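Local coordinates for protein diaminopimelate decarboxylase (Methanocaldococcus jannaschii, PDB 1TUF) that catalyses the pyridoxal-phosphate-dependent decarboxylation of meso-diaminopimelate to L-lysine, the last step of lysine biosynthesis, as a homodimer, at residues N113-E118 against I136-L141; H338-K343 against V378-D383; K348-I353 against D367-K372. All blocks are in the same frame, centred on the assembly; numbering follows the deposited sequence.

Interaction 1 (N113-E118 against I136-L141); sequences NCKTKE and ISELIL
Lys115 and Glu138 meet in a buried salt bridge where the loop leading into helix 117-125 runs past the first turns of helix 136-149. Followed outward from CB, the lysine leaves its backbone with CG anti to the carbonyl carbon (chi1 -64°). Lys115 CG passes 3.9 Å from Glu138 OE2. CD and CE continue alongside the same oxygen, Lys115 CD at 3.1 Å from Glu138 OE2, so the aliphatic part of the chain lies against the carboxylate before the charge is reached. A bend at the last torsion (chi4 65°) then brings NZ round to the carboxylate, where Lys115 NZ donates to Glu138 OE2 at 2.6 Å. The ammonium comes from the syn side but 34° out of the carboxylate plane. The same NZ also gives hydrogen bonds to the carbonyl oxygens of Gly112 and Asn132, so three acceptors share the buried ammonium. Glu138 reaches across with an extended chain, and its other oxygen is occupied as well: a water donates to Glu138 OE1 at 2.6 Å and accepts from Lys115 N at 3.1 Å, while the backbone N of Asp134, just before the helix, also donates to Glu138 OE1. One turn on, Leu141 supplies the apolar half of the contact. Leu141 CD1 rests on the backbone, 3.9 Å from Lys115 O and 4.1 Å from Lys117 N. Lys115 O accepts a hydrogen bond from His308 of the second subunit, whose side chain also packs on Leu141, placing this edge at the dimer interface. Thr116 is the N-cap of helix 117-125, its OG1 accepting from Glu119 N. The arrangement joins two successive beta-alpha units, strand 108-110 with helix 117-125 and strand 130-133 with helix 136-149, in the TIM-barrel domain of this decarboxylase family.

Interaction 2 (H338-K343 against V378-D383); sequences HIINCK and VLAIFD
Ile340 and Ala380 form the hydrogen-bonded pair at the middle of an antiparallel strand pairing, with Ile339-Ile381 and Asn341-Leu379 as the non-hydrogen-bonded pairs that flank it. Four backbone bonds hold the ladder. Ala380 N donates to Ile340 O at 2.8 Å and Ile340 N returns a bond to Ala380 O at 3.1 Å; Cys342 N to Val378 O and Phe382 N to His338 O extend the series beyond the strand 339-341 at its two ends. The last of these is almost straight, 175° at the hydrogen.

The aromatic contact is edge-to-face. The His338 ring turns its edge to the face of Phe382, with the centroids 4.9 Å apart and the planes at 73°. His338 ND1 lies 3.7 Å above the phenyl plane, over its centre. Ile340 meets the same phenyl at its edge: with CG1 set between the backbone N and the carbonyl carbon (chi1 65°), Ile340 CD1 comes 3.7 Å from Phe382 CE1.

On the sheet face that carries Ile340 and Ala380, Cys342 SG lies 3.8 Å from Ala380 CB. On the face of Ile339, Asn341, Leu379 and Ile381, the two isoleucine side chains cross at a slant, meeting at their CG1 atoms, and Leu379 CD2 packs against Asn341 CB.

Water joins both ends, one molecule accepting from His338 N and donating to Asp383 OD2, another linking Asn341 OD1 with Val378 N. Lys257 makes a salt bridge with Asp383. Strand 378-381 also bonds to strand 300-311 through Leu379 and Ile381. The chemistry is thus that of a buried sheet, with peptide groups pairing internally; His338 ND1, buried without a polar partner, is met by the phenyl face instead.

Interaction 3 (K348-I353 against D367-K372); sequences KEVVSI and DRELDK
Asp367 and Arg368 both face Val351, a G1 beta bulge in the hairpin that pairs strand 348-354 antiparallel with strand 363-371. Asp367 N makes a weak hydrogen bond to Ser352 OG, 3.4 Å away, and the Val350 CG1 methyl lies against the Asp367 backbone at 3.4 Å from its C atom. Arg368 completes the bulge with two backbone bonds: Val351 N donates to Arg368 O at 2.8 Å, tilted 25° from the carbonyl plane, and Arg368 N donates to Val351 O. Its CB rests against Ile353 CD1, while the guanidinium leads away to the carbonyl oxygen of His337.

Glu369 turns to the face that carries Val350. Its CB touches the CG2 branch of that valine; the two side chains cross at about a right angle, and Glu369 OE2 lies near Lys348 CB. Leu370 lies on the opposite face, where Leu370 CD1 meets Ile353 CD1 tip to tip at 4.0 Å and also reaches Val351 CG2. Leu370 N donates to Glu349 O from 37° above the carbonyl plane; the return bond from Glu349 N to Leu370 O is weak.

Lys348 NZ makes a salt bridge with Asp371 OD1, approaching from above the carboxylate plane, the two side chains running side by side, while Asp371 OD2 accepts from Lys345 N. Lys372, bent at chi2 and chi3, folds over Glu349, whose OE2 has its own salt bridge to Lys316. Lys372 CD lies 3.2 Å from Glu349 OE1, and Lys372 NZ makes the longer salt-bridge approach to that oxygen, 3.5 Å.

How the interactions relate
Interactions 2 and 3 are neighbours in one mixed beta sheet, their centres about 11 Å apart, whereas interaction 1 lies on the other side of the chain's centre in the barrel domain, its centre about 44 Å from that of interaction 2. Interaction 2 is the buried member, held by backbone hydrogen bonds, aliphatic groups and rings. The hairpin of interaction 3 uses the same ladder chemistry but has exposed residues, with salt bridges along its margin. Interaction 1, partly buried, pairs one buried salt bridge with a leucine resting on backbone, beside the second subunit, which touches neither of the others. Asn341 ND2 probably bonds Asp371 O, 3.3 Å away, joining interaction 2 to interaction 3.

Interaction 1 (N113-E118 against I136-L141)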
loop_
_atom_site.group_PDB
_atom_site.type_symbol
_atom_site.label_atom_id
_atom_site.label_comp_id
_atom_site.label_asym_id
_atom_site.label_seq_id
_atom_site.Cartn_x
_atom_site.Cartn_y
_atom_site.Cartn_z
ATOM N N ASN A 113 -17.959 -5.429 -5.607
ATOM C CA ASN A 113 -18.894 -4.482 -6.194
ATOM C C ASN A 113 -18.583 -4.286 -7.666
ATOM O O ASN A 113 -19.290 -3.564 -8.360
ATOM C CB ASN A 113 -18.787 -3.141 -5.505
ATOM C CG ASN A 113 -17.423 -2.522 -5.691
ATOM O OD1 ASN A 113 -16.430 -2.952 -5.076
ATOM N ND2 ASN A 113 -17.354 -1.514 -6.566
ATOM N N CYS A 114 -17.517 -4.905 -8.151
ATOM C CA CYS A 114 -17.223 -4.744 -9.556
ATOM C C CYS A 114 -16.743 -6.034 -10.178
ATOM O O CYS A 114 -15.588 -6.151 -10.595
ATOM C CB CYS A 114 -16.188 -3.635 -9.784
ATOM S SG CYS A 114 -16.030 -3.152 -11.536
ATOM N N LYS A 115 -17.649 -7.003 -10.236
ATOM C CA LYS A 115 -17.354 -8.294 -10.821
ATOM C C LYS A 115 -17.413 -8.157 -12.340
ATOM O O LYS A 115 -18.396 -7.656 -12.902
ATOM C CB LYS A 115 -18.370 -9.351 -10.358
ATOM C CG LYS A 115 -18.352 -9.647 -8.858
ATOM C CD LYS A 115 -19.212 -10.865 -8.509
ATOM C CE LYS A 115 -19.410 -11.003 -7.000
ATOM N NZ LYS A 115 -20.198 -9.862 -6.425
ATOM N N THR A 116 -16.346 -8.607 -12.992
ATOM C CA THR A 116 -16.218 -8.554 -14.444
ATOM C C THR A 116 -16.749 -9.841 -15.071
ATOM O O THR A 116 -16.781 -10.887 -14.426
ATOM C CB THR A 116 -14.746 -8.419 -14.847
ATOM O OG1 THR A 116 -14.038 -9.595 -14.436
ATOM C CG2 THR A 116 -14.119 -7.203 -14.187
ATOM N N LYS A 117 -17.164 -9.766 -16.328
ATOM C CA LYS A 117 -17.662 -10.951 -17.010
ATOM C C LYS A 117 -16.649 -12.093 -16.831
ATOM O O LYS A 117 -17.030 -13.227 -16.558
ATOM C CB LYS A 117 -17.876 -10.656 -18.497
ATOM C CG LYS A 117 -18.611 -11.765 -19.249
ATOM C CD LYS A 117 -18.848 -11.373 -20.698
ATOM C CE LYS A 117 -19.783 -12.341 -21.407
ATOM N NZ LYS A 117 -21.160 -12.345 -20.812
ATOM N N GLU A 118 -15.363 -11.772 -16.964
ATOM C CA GLU A 118 -14.280 -12.748 -16.815
ATOM C C GLU A 118 -14.379 -13.464 -15.454
ATOM O O GLU A 118 -14.298 -14.690 -15.379
ATOM C CB GLU A 118 -12.926 -12.026 -16.950
ATOM C CG GLU A 118 -11.681 -12.859 -16.612
ATOM C CD GLU A 118 -11.046 -13.517 -17.830
ATOM O OE1 GLU A 118 -10.168 -14.398 -17.642
ATOM O OE2 GLU A 118 -11.419 -13.149 -18.971
ATOM N N ILE A 136 -27.895 -4.616 -9.114
ATOM C CA ILE A 136 -28.763 -5.150 -10.151
ATOM C C ILE A 136 -27.990 -5.279 -11.459
ATOM O O ILE A 136 -28.259 -6.169 -12.274
ATOM C CB ILE A 136 -29.986 -4.237 -10.361
ATOM C CG1 ILE A 136 -30.892 -4.321 -9.124
ATOM C CG2 ILE A 136 -30.732 -4.631 -11.623
ATOM C CD1 ILE A 136 -32.192 -3.547 -9.240
ATOM N N SER A 137 -27.030 -4.381 -11.655
ATOM C CA SER A 137 -26.197 -4.404 -12.847
ATOM C C SER A 137 -25.396 -5.697 -12.849
ATOM O O SER A 137 -25.136 -6.277 -13.903
ATOM C CB SER A 137 -25.233 -3.218 -12.851
ATOM O OG SER A 137 -24.394 -3.267 -13.991
ATOM N N GLU A 138 -25.005 -6.141 -11.659
ATOM C CA GLU A 138 -24.243 -7.372 -11.517
ATOM C C GLU A 138 -25.130 -8.592 -11.792
ATOM O O GLU A 138 -24.707 -9.532 -12.464
ATOM C CB GLU A 138 -23.652 -7.467 -10.104
ATOM C CG GLU A 138 -22.673 -8.609 -9.925
ATOM C CD GLU A 138 -22.289 -8.855 -8.470
ATOM O OE1 GLU A 138 -22.119 -7.877 -7.714
ATOM O OE2 GLU A 138 -22.141 -10.037 -8.090
ATOM N N LEU A 139 -26.360 -8.567 -11.276
ATOM C CA LEU A 139 -27.310 -9.666 -11.457
ATOM C C LEU A 139 -27.605 -9.874 -12.941
ATOM O O LEU A 139 -27.572 -10.997 -13.445
ATOM C CB LEU A 139 -28.620 -9.363 -10.720
ATOM C CG LEU A 139 -29.446 -10.503 -10.114
ATOM C CD1 LEU A 139 -30.878 -10.010 -9.918
ATOM C CD2 LEU A 139 -29.445 -11.721 -11.013
ATOM N N ILE A 140 -27.894 -8.781 -13.633
ATOM C CA ILE A 140 -28.185 -8.833 -15.058
ATOM C C ILE A 140 -27.016 -9.416 -15.839
ATOM O O ILE A 140 -27.211 -10.075 -16.863
ATOM C CB ILE A 140 -28.462 -7.431 -15.609
ATOM C CG1 ILE A 140 -29.757 -6.884 -15.003
ATOM C CG2 ILE A 140 -28.497 -7.468 -17.115
ATOM C CD1 ILE A 140 -30.102 -5.486 -15.467
ATOM N N LEU A 141 -25.799 -9.161 -15.359
ATOM C CA LEU A 141 -24.591 -9.652 -16.022
ATOM C C LEU A 141 -24.429 -11.139 -15.749
ATOM O O LEU A 141 -24.177 -11.923 -16.667
ATOM C CB LEU A 141 -23.348 -8.917 -15.508
ATOM C CG LEU A 141 -22.204 -8.716 -16.509
ATOM C CD1 LEU A 141 -20.937 -8.411 -15.742
ATOM C CD2 LEU A 141 -22.003 -9.947 -17.364
HETATM O O HOH W 1 -20.461 -6.441 -9.059
#

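Interaction 2 (H338-K343 against V378-D383)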
loop_
_atom_site.group_PDB
_atom_site.type_symbol
_atom_site.label_atom_id
_atom_site.label_comp_id
_atom_site.label_asym_id
_atom_site.label_seq_id
_atom_site.Cartn_x
_atom_site.Cartn_y
_atom_site.Cartn_z
ATOM N N HIS A 338 1.932 -4.906 18.776
ATOM C CA HIS A 338 2.833 -5.149 19.889
ATOM C C HIS A 338 4.230 -5.425 19.332
ATOM O O HIS A 338 4.381 -6.125 18.330
ATOM C CB HIS A 338 2.346 -6.332 20.730
ATOM C CG HIS A 338 3.096 -6.495 22.013
ATOM N ND1 HIS A 338 3.464 -7.725 22.513
ATOM C CD2 HIS A 338 3.588 -5.576 22.878
ATOM C CE1 HIS A 338 4.157 -7.557 23.627
ATOM N NE2 HIS A 338 4.246 -6.261 23.869
ATOM N N ILE A 339 5.248 -4.868 19.979
ATOM C CA ILE A 339 6.622 -5.047 19.524
ATOM C C ILE A 339 7.556 -5.396 20.676
ATOM O O ILE A 339 7.497 -4.773 21.734
ATOM C CB ILE A 339 7.147 -3.756 18.851
ATOM C CG1 ILE A 339 6.255 -3.381 17.662
ATOM C CG2 ILE A 339 8.595 -3.948 18.419
ATOM C CD1 ILE A 339 6.683 -2.107 16.943
ATOM N N ILE A 340 8.422 -6.387 20.478
ATOM C CA ILE A 340 9.366 -6.776 21.524
ATOM C C ILE A 340 10.726 -7.175 20.956
ATOM O O ILE A 340 10.897 -7.330 19.745
ATOM C CB ILE A 340 8.870 -7.982 22.339
ATOM C CG1 ILE A 340 8.801 -9.202 21.425
ATOM C CG2 ILE A 340 7.525 -7.686 22.982
ATOM C CD1 ILE A 340 8.531 -10.489 22.149
ATOM N N ASN A 341 11.684 -7.348 21.855
ATOM C CA ASN A 341 13.031 -7.753 21.492
ATOM C C ASN A 341 13.072 -9.262 21.726
ATOM O O ASN A 341 12.741 -9.735 22.816
ATOM C CB ASN A 341 14.039 -7.058 22.407
ATOM C CG ASN A 341 15.478 -7.289 21.985
ATOM O OD1 ASN A 341 15.803 -8.278 21.315
ATOM N ND2 ASN A 341 16.358 -6.378 22.395
ATOM N N CYS A 342 13.468 -10.020 20.709
ATOM C CA CYS A 342 13.529 -11.471 20.830
ATOM C C CYS A 342 14.502 -11.937 21.910
ATOM O O CYS A 342 14.608 -13.133 22.191
ATOM C CB CYS A 342 13.908 -12.087 19.483
ATOM S SG CYS A 342 12.620 -11.879 18.249
ATOM N N LYS A 343 15.208 -10.986 22.513
ATOM C CA LYS A 343 16.175 -11.289 23.562
ATOM C C LYS A 343 15.822 -10.484 24.810
ATOM O O LYS A 343 15.639 -9.267 24.742
ATOM C CB LYS A 343 17.591 -10.931 23.088
ATOM C CG LYS A 343 18.650 -12.008 23.333
ATOM C CD LYS A 343 18.846 -12.277 24.818
ATOM C CE LYS A 343 19.997 -13.253 25.079
ATOM N NZ LYS A 343 19.807 -14.608 24.467
ATOM N N VAL A 378 17.113 -8.857 17.162
ATOM C CA VAL A 378 16.002 -9.078 16.267
ATOM C C VAL A 378 14.722 -8.725 16.986
ATOM O O VAL A 378 14.382 -9.331 17.996
ATOM C CB VAL A 378 15.932 -10.540 15.799
ATOM C CG1 VAL A 378 14.719 -10.739 14.922
ATOM C CG2 VAL A 378 17.203 -10.899 15.041
ATOM N N LEU A 379 14.018 -7.725 16.479
ATOM C CA LEU A 379 12.772 -7.333 17.096
ATOM C C LEU A 379 11.663 -8.151 16.447
ATOM O O LEU A 379 11.837 -8.683 15.347
ATOM C CB LEU A 379 12.524 -5.832 16.895
ATOM C CG LEU A 379 13.613 -4.880 17.415
ATOM C CD1 LEU A 379 13.177 -3.441 17.207
ATOM C CD2 LEU A 379 13.863 -5.140 18.897
ATOM N N ALA A 380 10.530 -8.271 17.129
ATOM C CA ALA A 380 9.411 -9.026 16.581
ATOM C C ALA A 380 8.129 -8.231 16.692
ATOM O O ALA A 380 7.816 -7.696 17.752
ATOM C CB ALA A 380 9.265 -10.342 17.314
ATOM N N ILE A 381 7.390 -8.133 15.599
ATOM C CA ILE A 381 6.135 -7.412 15.649
ATOM C C ILE A 381 4.993 -8.425 15.562
ATOM O O ILE A 381 4.968 -9.282 14.682
ATOM C CB ILE A 381 6.054 -6.359 14.523
ATOM C CG1 ILE A 381 4.690 -5.681 14.541
ATOM C CG2 ILE A 381 6.292 -7.000 13.193
ATOM C CD1 ILE A 381 4.626 -4.448 13.657
ATOM N N PHE A 382 4.053 -8.313 16.493
ATOM C CA PHE A 382 2.922 -9.229 16.595
ATOM C C PHE A 382 1.723 -8.960 15.685
ATOM O O PHE A 382 1.512 -7.849 15.183
ATOM C CB PHE A 382 2.402 -9.255 18.046
ATOM C CG PHE A 382 3.319 -9.943 19.036
ATOM C CD1 PHE A 382 4.699 -9.819 18.944
ATOM C CD2 PHE A 382 2.786 -10.668 20.105
ATOM C CE1 PHE A 382 5.540 -10.402 19.900
ATOM C CE2 PHE A 382 3.618 -11.256 21.071
ATOM C CZ PHE A 382 4.994 -11.122 20.966
ATOM N N ASP A 383 0.945 -10.016 15.481
ATOM C CA ASP A 383 -0.283 -9.941 14.731
ATOM C C ASP A 383 -0.187 -9.355 13.334
ATOM O O ASP A 383 -0.899 -8.412 12.991
ATOM C CB ASP A 383 -1.279 -9.169 15.592
ATOM C CG ASP A 383 -1.260 -9.643 17.050
ATOM O OD1 ASP A 383 -1.739 -10.772 17.306
ATOM O OD2 ASP A 383 -0.750 -8.905 17.931
HETATM O O HOH W 2 -0.436 -6.347 18.367
HETATM O O HOH W 3 17.051 -10.199 19.952
#

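Interaction 3 (K348-I353 against D367-K372)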
loop_
_atom_site.group_PDB
_atom_site.type_symbol
_atom_site.label_atom_id
_atom_site.label_comp_id
_atom_site.label_asym_id
_atom_site.label_seq_id
_atom_site.Cartn_x
_atom_site.Cartn_y
_atom_site.Cartn_z
ATOM N N LYS A 348 15.213 -2.187 30.749
ATOM C CA LYS A 348 14.175 -1.693 29.849
ATOM C C LYS A 348 14.602 -0.354 29.255
ATOM O O LYS A 348 15.504 0.300 29.773
ATOM C CB LYS A 348 12.858 -1.508 30.610
ATOM C CG LYS A 348 12.335 -2.768 31.270
ATOM C CD LYS A 348 11.915 -3.800 30.239
ATOM C CE LYS A 348 11.354 -5.043 30.915
ATOM N NZ LYS A 348 10.719 -5.979 29.943
ATOM N N GLU A 349 13.944 0.057 28.174
ATOM C CA GLU A 349 14.270 1.319 27.514
ATOM C C GLU A 349 13.199 1.719 26.505
ATOM O O GLU A 349 12.773 0.912 25.675
ATOM C CB GLU A 349 15.622 1.205 26.807
ATOM C CG GLU A 349 16.088 2.472 26.118
ATOM C CD GLU A 349 17.462 2.303 25.498
ATOM O OE1 GLU A 349 17.633 1.378 24.667
ATOM O OE2 GLU A 349 18.370 3.088 25.841
ATOM N N VAL A 350 12.768 2.971 26.578
ATOM C CA VAL A 350 11.745 3.457 25.672
ATOM C C VAL A 350 12.358 3.968 24.384
ATOM O O VAL A 350 13.205 4.860 24.389
ATOM C CB VAL A 350 10.926 4.568 26.313
ATOM C CG1 VAL A 350 9.834 5.027 25.352
ATOM C CG2 VAL A 350 10.321 4.066 27.603
ATOM N N VAL A 351 11.920 3.392 23.272
ATOM C CA VAL A 351 12.447 3.774 21.978
ATOM C C VAL A 351 11.376 3.749 20.899
ATOM O O VAL A 351 10.224 3.376 21.139
ATOM C CB VAL A 351 13.589 2.826 21.565
ATOM C CG1 VAL A 351 14.600 2.730 22.680
ATOM C CG2 VAL A 351 13.035 1.446 21.231
ATOM N N SER A 352 11.770 4.167 19.705
ATOM C CA SER A 352 10.871 4.170 18.562
ATOM C C SER A 352 11.474 3.284 17.486
ATOM O O SER A 352 12.671 3.372 17.192
ATOM C CB SER A 352 10.667 5.592 18.037
ATOM O OG SER A 352 9.826 6.331 18.905
ATOM N N ILE A 353 10.640 2.418 16.917
ATOM C CA ILE A 353 11.070 1.488 15.878
ATOM C C ILE A 353 10.576 1.931 14.509
ATOM O O ILE A 353 9.372 2.066 14.287
ATOM C CB ILE A 353 10.537 0.061 16.140
ATOM C CG1 ILE A 353 10.928 -0.401 17.548
ATOM C CG2 ILE A 353 11.085 -0.889 15.098
ATOM C CD1 ILE A 353 10.019 0.113 18.640
ATOM N N ASP A 367 7.567 5.369 21.209
ATOM C CA ASP A 367 7.641 5.344 22.664
ATOM C C ASP A 367 7.322 3.979 23.243
ATOM O O ASP A 367 6.637 3.869 24.255
ATOM C CB ASP A 367 6.682 6.387 23.252
ATOM C CG ASP A 367 6.957 7.786 22.735
ATOM O OD1 ASP A 367 8.126 8.227 22.808
ATOM O OD2 ASP A 367 6.005 8.447 22.261
ATOM N N ARG A 368 7.816 2.934 22.595
ATOM C CA ARG A 368 7.577 1.587 23.075
ATOM C C ARG A 368 8.708 1.217 24.015
ATOM O O ARG A 368 9.870 1.513 23.743
ATOM C CB ARG A 368 7.541 0.604 21.902
ATOM C CG ARG A 368 6.545 0.954 20.803
ATOM C CD ARG A 368 5.124 1.003 21.328
ATOM N NE ARG A 368 4.147 1.061 20.243
ATOM C CZ ARG A 368 3.930 0.076 19.375
ATOM N NH1 ARG A 368 4.621 -1.053 19.457
ATOM N NH2 ARG A 368 3.014 0.218 18.427
ATOM N N GLU A 369 8.373 0.591 25.134
ATOM C CA GLU A 369 9.402 0.182 26.070
ATOM C C GLU A 369 9.760 -1.259 25.748
ATOM O O GLU A 369 8.893 -2.134 25.738
ATOM C CB GLU A 369 8.907 0.293 27.517
ATOM C CG GLU A 369 9.989 -0.046 28.536
ATOM C CD GLU A 369 9.635 0.351 29.958
ATOM O OE1 GLU A 369 8.666 -0.207 30.518
ATOM O OE2 GLU A 369 10.338 1.227 30.517
ATOM N N LEU A 370 11.035 -1.499 25.468
ATOM C CA LEU A 370 11.507 -2.841 25.147
ATOM C C LEU A 370 12.786 -3.110 25.930
ATOM O O LEU A 370 13.341 -2.204 26.544
ATOM C CB LEU A 370 11.818 -2.953 23.651
ATOM C CG LEU A 370 10.967 -2.191 22.634
ATOM C CD1 LEU A 370 11.586 -2.401 21.265
ATOM C CD2 LEU A 370 9.516 -2.650 22.648
ATOM N N ASP A 371 13.247 -4.357 25.908
ATOM C CA ASP A 371 14.485 -4.724 26.590
ATOM C C ASP A 371 15.609 -4.049 25.796
ATOM O O ASP A 371 15.569 -4.041 24.566
ATOM C CB ASP A 371 14.659 -6.253 26.586
ATOM C CG ASP A 371 13.724 -6.959 27.568
ATOM O OD1 ASP A 371 12.500 -6.716 27.523
ATOM O OD2 ASP A 371 14.214 -7.764 28.388
ATOM N N LYS A 372 16.599 -3.483 26.485
ATOM C CA LYS A 372 17.693 -2.789 25.805
ATOM C C LYS A 372 17.967 -3.299 24.405
ATOM O O LYS A 372 18.418 -4.431 24.212
ATOM C CB LYS A 372 18.985 -2.852 26.625
ATOM C CG LYS A 372 19.238 -1.606 27.460
ATOM C CD LYS A 372 19.493 -0.375 26.598
ATOM C CE LYS A 372 20.839 -0.450 25.882
ATOM N NZ LYS A 372 21.081 0.743 24.999
#